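Local coordinates for penicillin-binding protein A (Mycobacterium tuberculosis, PDB 3UN7) that probably cross-links peptidoglycan of the cell wall as a penicillin-binding D,D-transpeptidase and takes part in regulating cell length, at residues 330-335 against 358-363; 183-188 against 316-321; 63-68 against 164-169. All blocks are in the same frame, centred on the assembly; numbering follows the deposited sequence.

The three contacts follow one another along the chain and do not touch. Interaction 2 lies nearest the middle, its centre about 4 Å from that of the chain, and fastens the start of helix 317-328 to the loop 183-188. After a short turn the chain enters strand 332-334, which interaction 1 pairs with strand 357-360; the two centres are about 18 Å apart. Interaction 3, about 26 Å from interaction 2 and 41 Å from interaction 1 between centres, joins the dimerisation-domain family region to the transpeptidase region. None contains S193, the probable acyl-ester serine, but N320 of interaction 2 is hydrogen-bonded to its neighbour T194.

Interaction 1: 330-335 against 358-363; sequences GGITMR and QRRAVS
R360 and I332, a non-hydrogen-bonded pair of an antiparallel two-stranded sheet, meet with the arginine lying over the isoleucine. The guanidinium presents one face to I332 CG1, offset toward its rim, and R360 NH1 comes within 3.4 Å of I332 CD1. A bend late in the arginine chain (chi3 -80°) carries the group past the end of its strand. R360 NH2 is held twice there, both times near the guanidinium plane: it donates to G330 O at 2.9 Å, on a lone pair, and to V362 O at 2.7 Å. On the other face of the sheet the T333 methyl CG2 lies by the Q358 amide, while the T333 hydroxyl is hydrogen-bonded to that of T326 in helix 317-328. R335 crosses Q358 at about a right angle, with guanidinium and amide planes 47° apart. Three short backbone bonds bind the two segments, the last just beyond the strands: T333 N to R359 O and Q358 N to T333 O, each 2.8 Å, and A361 N to G331 O at the same length. Q358 and R359 both face T333, a classic beta bulge, and a Schellman motif with G330 as C-prime residue ends the preceding helix. By bonding carbonyls on both segments through one nitrogen, R360 ties the helix end to the strand pair, and its positive charge is probably eased by those two oxygens.

Interaction 2: 183-188 against 316-321; sequences RAISET and TPLANA
L318 N donates to A184 O at 3.0 Å, nearly in line with the C=O, as the irregular loop 183-188 wraps round the N-terminus of helix 317-328. The loop also turns two other carbonyls toward this end: R183 O lies 3.2 Å from P317 CD, and E187 O receives a CH...O contact from T316 CA at 3.4 Å. E187 O is buried here and has no conventional hydrogen-bond partner in the model. Among the side chains, P317 lays its ring edge, CG and CD, along the R183 and A184 carbonyls. T316 faces two ways: with OG1 set between its backbone N and carbonyl carbon (chi1 61°), the oxygen reaches back to A319 N at 2.9 Å, while the methyl CG2 lies against I185 O and E187 O. T188 CG2 meets T316 CG2 obliquely at 3.9 Å. I185 and L318 lie side by side and point the same way, touching through I185 CG2 and L318 CD2. Behind them A184 and L318 rest on V134 of strand 131-136, and I185 on L146 of strand 143-149. R183 sends its guanidinium away from the helix, to a salt bridge with E432. The first turn of the helix is thus served from two sources, with T316 as the N-cap residue for A319, the loop carbonyl for L318, and a proline at N1 that has no amide hydrogen to satisfy: capping of a helix N-terminus shared by its own N-cap threonine and a loop far away in sequence, set against the central sheet of the transpeptidase fold.

Interaction 3: 63-68 against 164-169; sequences SLRYSS and VQAQAW
Hydrogen bonds converge on Q165 OE1, which S63 and R65 both reach from the turn 63-66. S63 OG donates to Q165 OE1 at 2.8 Å in the carbonyl plane, and R65 N donates to the same Q165 OE1 at 3.0 Å, tilted 23° from that plane. Two bonds therefore hold the glutamine amide, whose other end, NE2, makes a weak bond to N161 O. S63 OG is used a second time, accepting from Y66 N at 2.9 Å in an ST motif that fixes the turn itself. R65 NH1 in turn donates to Y66 OH, the oxygen lying in the guanidinium plane. The turn joins strands 62-63 and 67-68, a short hairpin of the dimerisation-domain family region, and rests on helix 162-174, which belongs to the transpeptidase region, so that the contact bridges the two parts of the chain. Aromatic contact comes from Y66 and W169, an offset stack with the five-membered ring of the indole: centroids 3.9 Å apart, planes at 12°. W169 CG stands anti to its backbone N (chi1 -172°), which carries the indole over the tyrosine, and its CB adds a CH-pi contact above the same face. R65 CG covers the opposite face of Y66, near the rim. Apolar and edge contacts fill in the rest. Q165 CB and A166 N lie at the rim of the Y66 ring, Y66 OH stands 3.3 Å from A166 CA, and R65 CD packs against Q165 CB at 3.7 Å. R65 NH1 also passes A166 CB, and W169 touches F61 and L157 beyond.

Interaction 1: 330-335 against 358-363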
loop_
_atom_site.group_PDB
_atom_site.type_symbol
_atom_site.label_atom_id
_atom_site.label_comp_id
_atom_site.label_asym_id
_atom_site.label_seq_id
_atom_site.Cartn_x
_atom_site.Cartn_y
_atom_site.Cartn_z
ATOM N N GLY A 330 15.225 -0.751 10.041
ATOM C CA GLY A 330 16.014 -1.637 10.914
ATOM C C GLY A 330 15.237 -2.740 11.625
ATOM O O GLY A 330 15.706 -3.275 12.643
ATOM N N GLY A 331 14.073 -3.110 11.082
ATOM C CA GLY A 331 13.253 -4.208 11.652
ATOM C C GLY A 331 12.110 -3.736 12.543
ATOM O O GLY A 331 11.317 -4.541 13.036
ATOM N N ILE A 332 12.024 -2.428 12.752
ATOM C CA ILE A 332 10.971 -1.831 13.584
ATOM C C ILE A 332 9.834 -1.279 12.720
ATOM O O ILE A 332 10.056 -0.463 11.820
ATOM C CB ILE A 332 11.533 -0.739 14.534
ATOM C CG1 ILE A 332 12.478 -1.366 15.565
ATOM C CG2 ILE A 332 10.416 0.002 15.261
ATOM C CD1 ILE A 332 13.319 -0.328 16.341
ATOM N N THR A 333 8.623 -1.749 13.002
ATOM C CA THR A 333 7.428 -1.285 12.331
ATOM C C THR A 333 6.857 -0.068 13.057
ATOM O O THR A 333 6.502 -0.142 14.236
ATOM C CB THR A 333 6.355 -2.383 12.249
ATOM O OG1 THR A 333 6.949 -3.600 11.778
ATOM C CG2 THR A 333 5.243 -1.971 11.264
ATOM N N MET A 334 6.798 1.052 12.345
ATOM C CA MET A 334 6.128 2.235 12.852
ATOM C C MET A 334 4.648 2.157 12.472
ATOM O O MET A 334 4.300 1.715 11.374
ATOM C CB MET A 334 6.782 3.499 12.310
ATOM C CG MET A 334 8.287 3.609 12.638
ATOM S SD MET A 334 8.652 3.674 14.399
ATOM C CE MET A 334 8.031 5.296 14.823
ATOM N N ARG A 335 3.787 2.565 13.399
ATOM C CA ARG A 335 2.356 2.583 13.164
ATOM C C ARG A 335 2.043 3.579 12.047
ATOM O O ARG A 335 2.380 4.768 12.161
ATOM C CB ARG A 335 1.619 2.953 14.458
ATOM C CG ARG A 335 0.108 3.053 14.313
ATOM C CD ARG A 335 -0.545 2.939 15.674
ATOM N NE ARG A 335 -0.254 1.616 16.225
ATOM C CZ ARG A 335 -0.467 1.232 17.483
ATOM N NH1 ARG A 335 -0.981 2.074 18.382
ATOM N NH2 ARG A 335 -0.150 -0.007 17.836
ATOM N N GLN A 358 5.331 0.168 16.769
ATOM C CA GLN A 358 4.285 -0.831 16.908
ATOM C C GLN A 358 4.849 -2.187 17.344
ATOM O O GLN A 358 4.318 -2.824 18.262
ATOM C CB GLN A 358 3.566 -0.953 15.567
ATOM C CG GLN A 358 2.283 -1.721 15.579
ATOM C CD GLN A 358 1.451 -1.419 14.346
ATOM O OE1 GLN A 358 1.819 -1.778 13.219
ATOM N NE2 GLN A 358 0.318 -0.759 14.554
ATOM N N ARG A 359 5.935 -2.607 16.692
ATOM C CA ARG A 359 6.467 -3.958 16.856
ATOM C C ARG A 359 7.856 -4.084 16.233
ATOM O O ARG A 359 8.141 -3.448 15.220
ATOM C CB ARG A 359 5.506 -4.943 16.182
ATOM C CG ARG A 359 5.877 -6.405 16.311
ATOM C CD ARG A 359 4.914 -7.257 15.495
ATOM N NE ARG A 359 4.535 -8.504 16.180
ATOM C CZ ARG A 359 5.371 -9.479 16.557
ATOM N NH1 ARG A 359 6.693 -9.393 16.356
ATOM N NH2 ARG A 359 4.875 -10.554 17.155
ATOM N N ARG A 360 8.729 -4.882 16.844
ATOM C CA ARG A 360 9.934 -5.316 16.154
ATOM C C ARG A 360 9.635 -6.626 15.427
ATOM O O ARG A 360 9.310 -7.640 16.059
ATOM C CB ARG A 360 11.132 -5.488 17.096
ATOM C CG ARG A 360 12.357 -6.033 16.366
ATOM C CD ARG A 360 13.643 -6.019 17.190
ATOM N NE ARG A 360 14.281 -4.701 17.239
ATOM C CZ ARG A 360 14.925 -4.114 16.225
ATOM N NH1 ARG A 360 15.471 -2.918 16.413
ATOM N NH2 ARG A 360 15.031 -4.705 15.032
ATOM N N ALA A 361 9.745 -6.594 14.098
ATOM C CA ALA A 361 9.447 -7.762 13.279
ATOM C C ALA A 361 10.642 -8.698 13.204
ATOM O O ALA A 361 10.494 -9.920 13.177
ATOM C CB ALA A 361 9.048 -7.326 11.882
ATOM N N VAL A 362 11.826 -8.108 13.178
ATOM C CA VAL A 362 13.031 -8.826 12.812
ATOM C C VAL A 362 14.207 -8.079 13.453
ATOM O O VAL A 362 14.124 -6.868 13.678
ATOM C CB VAL A 362 13.089 -8.890 11.247
ATOM C CG1 VAL A 362 14.024 -7.836 10.640
ATOM C CG2 VAL A 362 13.363 -10.268 10.780
ATOM N N SER A 363 15.283 -8.802 13.780
ATOM C CA SER A 363 16.453 -8.206 14.421
ATOM C C SER A 363 17.114 -7.211 13.459
ATOM O O SER A 363 16.862 -7.273 12.251
ATOM C CB SER A 363 17.446 -9.303 14.792
ATOM O OG SER A 363 17.985 -9.889 13.624
#

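Interaction 2: 183-188 against 316-321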
loop_
_atom_site.group_PDB
_atom_site.type_symbol
_atom_site.label_atom_id
_atom_site.label_comp_id
_atom_site.label_asym_id
_atom_site.label_seq_id
_atom_site.Cartn_x
_atom_site.Cartn_y
_atom_site.Cartn_z
ATOM N N ARG A 183 -8.216 0.649 -3.263
ATOM C CA ARG A 183 -7.415 -0.557 -3.453
ATOM C C ARG A 183 -6.173 -0.614 -2.560
ATOM O O ARG A 183 -5.664 -1.697 -2.286
ATOM C CB ARG A 183 -7.007 -0.688 -4.927
ATOM C CG ARG A 183 -8.165 -1.096 -5.816
ATOM C CD ARG A 183 -7.830 -1.131 -7.318
ATOM N NE ARG A 183 -8.780 -2.011 -8.006
ATOM C CZ ARG A 183 -10.015 -1.674 -8.374
ATOM N NH1 ARG A 183 -10.780 -2.591 -8.959
ATOM N NH2 ARG A 183 -10.497 -0.441 -8.160
ATOM N N ALA A 184 -5.685 0.544 -2.123
ATOM C CA ALA A 184 -4.474 0.613 -1.303
ATOM C C ALA A 184 -4.652 -0.021 0.082
ATOM O O ALA A 184 -3.693 -0.548 0.648
ATOM C CB ALA A 184 -4.037 2.050 -1.148
ATOM N N ILE A 185 -5.870 0.049 0.620
ATOM C CA ILE A 185 -6.138 -0.389 2.013
ATOM C C ILE A 185 -7.340 -1.296 2.214
ATOM O O ILE A 185 -7.457 -1.911 3.261
ATOM C CB ILE A 185 -6.310 0.802 2.971
ATOM C CG1 ILE A 185 -7.535 1.672 2.589
ATOM C CG2 ILE A 185 -5.028 1.619 3.026
ATOM C CD1 ILE A 185 -7.909 2.735 3.648
ATOM N N SER A 186 -8.251 -1.339 1.244
ATOM C CA SER A 186 -9.535 -2.053 1.399
ATOM C C SER A 186 -9.565 -3.394 0.684
ATOM O O SER A 186 -10.486 -4.181 0.893
ATOM C CB SER A 186 -10.705 -1.206 0.880
ATOM O OG SER A 186 -10.905 -0.054 1.679
ATOM N N GLU A 187 -8.586 -3.646 -0.180
ATOM C CA GLU A 187 -8.576 -4.875 -0.976
ATOM C C GLU A 187 -7.280 -5.622 -0.710
ATOM O O GLU A 187 -6.228 -4.999 -0.515
ATOM C CB GLU A 187 -8.742 -4.546 -2.468
ATOM C CG GLU A 187 -8.915 -5.758 -3.427
ATOM C CD GLU A 187 -9.355 -5.351 -4.845
ATOM O OE1 GLU A 187 -9.924 -4.246 -5.020
ATOM O OE2 GLU A 187 -9.128 -6.133 -5.802
ATOM N N THR A 188 -7.360 -6.952 -0.675
ATOM C CA THR A 188 -6.172 -7.775 -0.505
ATOM C C THR A 188 -5.913 -8.531 -1.797
ATOM O O THR A 188 -6.847 -8.836 -2.551
ATOM C CB THR A 188 -6.301 -8.798 0.642
ATOM O OG1 THR A 188 -7.467 -9.588 0.428
ATOM C CG2 THR A 188 -6.368 -8.125 1.999
ATOM N N THR A 316 -2.846 -6.318 1.655
ATOM C CA THR A 316 -3.177 -5.015 1.089
ATOM C C THR A 316 -1.882 -4.446 0.544
ATOM O O THR A 316 -0.809 -4.834 0.992
ATOM C CB THR A 316 -3.743 -4.042 2.134
ATOM O OG1 THR A 316 -2.770 -3.804 3.156
ATOM C CG2 THR A 316 -5.042 -4.587 2.769
ATOM N N PRO A 317 -1.960 -3.571 -0.471
ATOM C CA PRO A 317 -0.775 -2.800 -0.861
ATOM C C PRO A 317 -0.110 -2.043 0.307
ATOM O O PRO A 317 1.109 -2.009 0.387
ATOM C CB PRO A 317 -1.313 -1.850 -1.929
ATOM C CG PRO A 317 -2.444 -2.682 -2.580
ATOM C CD PRO A 317 -3.100 -3.339 -1.380
ATOM N N LEU A 318 -0.899 -1.462 1.211
ATOM C CA LEU A 318 -0.323 -0.851 2.409
ATOM C C LEU A 318 0.514 -1.831 3.255
ATOM O O LEU A 318 1.595 -1.468 3.734
ATOM C CB LEU A 318 -1.414 -0.215 3.271
ATOM C CG LEU A 318 -0.980 0.362 4.621
ATOM C CD1 LEU A 318 -0.042 1.539 4.432
ATOM C CD2 LEU A 318 -2.191 0.764 5.498
ATOM N N ALA A 319 0.003 -3.048 3.471
ATOM C CA ALA A 319 0.766 -4.075 4.209
ATOM C C ALA A 319 2.088 -4.430 3.501
ATOM O O ALA A 319 3.115 -4.615 4.155
ATOM C CB ALA A 319 -0.092 -5.326 4.445
ATOM N N ASN A 320 2.076 -4.506 2.168
ATOM C CA ASN A 320 3.326 -4.759 1.445
ATOM C C ASN A 320 4.297 -3.564 1.550
ATOM O O ASN A 320 5.493 -3.777 1.715
ATOM C CB ASN A 320 3.087 -5.205 -0.008
ATOM C CG ASN A 320 3.863 -6.487 -0.378
ATOM O OD1 ASN A 320 4.706 -6.964 0.380
ATOM N ND2 ASN A 320 3.583 -7.031 -1.564
ATOM N N ALA A 321 3.801 -2.325 1.479
ATOM C CA ALA A 321 4.650 -1.134 1.738
ATOM C C ALA A 321 5.235 -1.184 3.139
ATOM O O ALA A 321 6.390 -0.805 3.342
ATOM C CB ALA A 321 3.869 0.189 1.551
#

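Interaction 3: 63-68 against 164-169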
loop_
_atom_site.group_PDB
_atom_site.type_symbol
_atom_site.label_atom_id
_atom_site.label_comp_id
_atom_site.label_asym_id
_atom_site.label_seq_id
_atom_site.Cartn_x
_atom_site.Cartn_y
_atom_site.Cartn_z
ATOM N N SER A 63 -21.609 13.629 0.989
ATOM C CA SER A 63 -22.778 13.638 0.113
ATOM C C SER A 63 -24.075 13.827 0.887
ATOM O O SER A 63 -24.278 13.200 1.923
ATOM C CB SER A 63 -22.834 12.315 -0.664
ATOM O OG SER A 63 -24.091 12.133 -1.302
ATOM N N LEU A 64 -24.955 14.681 0.366
ATOM C CA LEU A 64 -26.280 14.857 0.953
ATOM C C LEU A 64 -27.077 13.559 1.036
ATOM O O LEU A 64 -27.726 13.275 2.053
ATOM C CB LEU A 64 -27.077 15.885 0.161
ATOM C CG LEU A 64 -26.757 17.347 0.383
ATOM C CD1 LEU A 64 -27.521 18.176 -0.630
ATOM C CD2 LEU A 64 -27.140 17.744 1.802
ATOM N N ARG A 65 -27.046 12.753 -0.011
ATOM C CA ARG A 65 -27.852 11.549 0.079
ATOM C C ARG A 65 -27.088 10.264 0.399
ATOM O O ARG A 65 -27.687 9.298 0.869
ATOM C CB ARG A 65 -28.838 11.424 -1.094
ATOM C CG ARG A 65 -28.341 10.715 -2.311
ATOM C CD ARG A 65 -29.114 11.173 -3.556
ATOM N NE ARG A 65 -30.562 11.038 -3.412
ATOM C CZ ARG A 65 -31.253 9.941 -3.712
ATOM N NH1 ARG A 65 -30.639 8.862 -4.174
ATOM N NH2 ARG A 65 -32.561 9.926 -3.544
ATOM N N TYR A 66 -25.771 10.271 0.209
ATOM C CA TYR A 66 -24.981 9.061 0.452
ATOM C C TYR A 66 -24.021 9.115 1.644
ATOM O O TYR A 66 -23.243 8.175 1.864
ATOM C CB TYR A 66 -24.282 8.605 -0.839
ATOM C CG TYR A 66 -25.299 8.269 -1.907
ATOM C CD1 TYR A 66 -25.538 9.146 -2.961
ATOM C CD2 TYR A 66 -26.071 7.096 -1.822
ATOM C CE1 TYR A 66 -26.500 8.860 -3.925
ATOM C CE2 TYR A 66 -27.032 6.802 -2.777
ATOM C CZ TYR A 66 -27.239 7.682 -3.829
ATOM O OH TYR A 66 -28.203 7.418 -4.773
ATOM N N SER A 67 -24.105 10.197 2.423
ATOM C CA SER A 67 -23.282 10.373 3.613
ATOM C C SER A 67 -21.820 10.634 3.232
ATOM O O SER A 67 -21.539 11.267 2.223
ATOM C CB SER A 67 -23.406 9.164 4.563
ATOM O OG SER A 67 -23.000 9.511 5.881
ATOM N N SER A 68 -20.893 10.132 4.042
ATOM C CA SER A 68 -19.486 10.449 3.897
ATOM C C SER A 68 -18.668 9.168 3.830
ATOM O O SER A 68 -19.137 8.117 4.276
ATOM C CB SER A 68 -19.058 11.227 5.121
ATOM O OG SER A 68 -19.381 10.459 6.292
ATOM N N VAL A 164 -28.299 13.970 -9.899
ATOM C CA VAL A 164 -26.859 13.898 -10.187
ATOM C C VAL A 164 -26.137 12.915 -9.233
ATOM O O VAL A 164 -25.289 12.114 -9.648
ATOM C CB VAL A 164 -26.201 15.302 -10.158
ATOM C CG1 VAL A 164 -24.689 15.194 -10.143
ATOM C CG2 VAL A 164 -26.674 16.114 -11.374
ATOM N N GLN A 165 -26.490 12.967 -7.950
ATOM C CA GLN A 165 -25.887 12.052 -6.994
ATOM C C GLN A 165 -26.296 10.606 -7.292
ATOM O O GLN A 165 -25.441 9.728 -7.389
ATOM C CB GLN A 165 -26.292 12.417 -5.574
ATOM C CG GLN A 165 -25.725 13.712 -5.043
ATOM C CD GLN A 165 -26.403 14.086 -3.758
ATOM O OE1 GLN A 165 -25.969 13.680 -2.684
ATOM N NE2 GLN A 165 -27.502 14.821 -3.857
ATOM N N ALA A 166 -27.600 10.361 -7.438
ATOM C CA ALA A 166 -28.116 8.998 -7.667
ATOM C C ALA A 166 -27.561 8.331 -8.926
ATOM O O ALA A 166 -27.274 7.127 -8.924
ATOM C CB ALA A 166 -29.646 8.990 -7.676
ATOM N N GLN A 167 -27.417 9.111 -10.001
ATOM C CA GLN A 167 -26.875 8.595 -11.256
ATOM C C GLN A 167 -25.393 8.261 -11.137
ATOM O O GLN A 167 -24.972 7.189 -11.565
ATOM C CB GLN A 167 -27.143 9.552 -12.419
ATOM C CG GLN A 167 -28.507 9.336 -13.066
ATOM C CD GLN A 167 -28.952 10.497 -13.945
ATOM O OE1 GLN A 167 -28.177 11.425 -14.214
ATOM N NE2 GLN A 167 -30.214 10.459 -14.387
ATOM N N ALA A 168 -24.612 9.156 -10.526
ATOM C CA ALA A 168 -23.202 8.863 -10.221
ATOM C C ALA A 168 -23.066 7.610 -9.365
ATOM O O ALA A 168 -22.212 6.763 -9.622
ATOM C CB ALA A 168 -22.526 10.046 -9.531
ATOM N N TRP A 169 -23.914 7.510 -8.345
ATOM C CA TRP A 169 -23.905 6.368 -7.443
ATOM C C TRP A 169 -24.124 5.047 -8.200
ATOM O O TRP A 169 -23.393 4.080 -7.988
ATOM C CB TRP A 169 -24.965 6.550 -6.356
ATOM C CG TRP A 169 -24.912 5.518 -5.281
ATOM C CD1 TRP A 169 -25.804 4.498 -5.072
ATOM C CD2 TRP A 169 -23.905 5.385 -4.275
ATOM N NE1 TRP A 169 -25.412 3.749 -3.986
ATOM C CE2 TRP A 169 -24.250 4.274 -3.481
ATOM C CE3 TRP A 169 -22.741 6.104 -3.965
ATOM C CZ2 TRP A 169 -23.478 3.866 -2.389
ATOM C CZ3 TRP A 169 -21.969 5.690 -2.887
ATOM C CH2 TRP A 169 -22.344 4.589 -2.109
#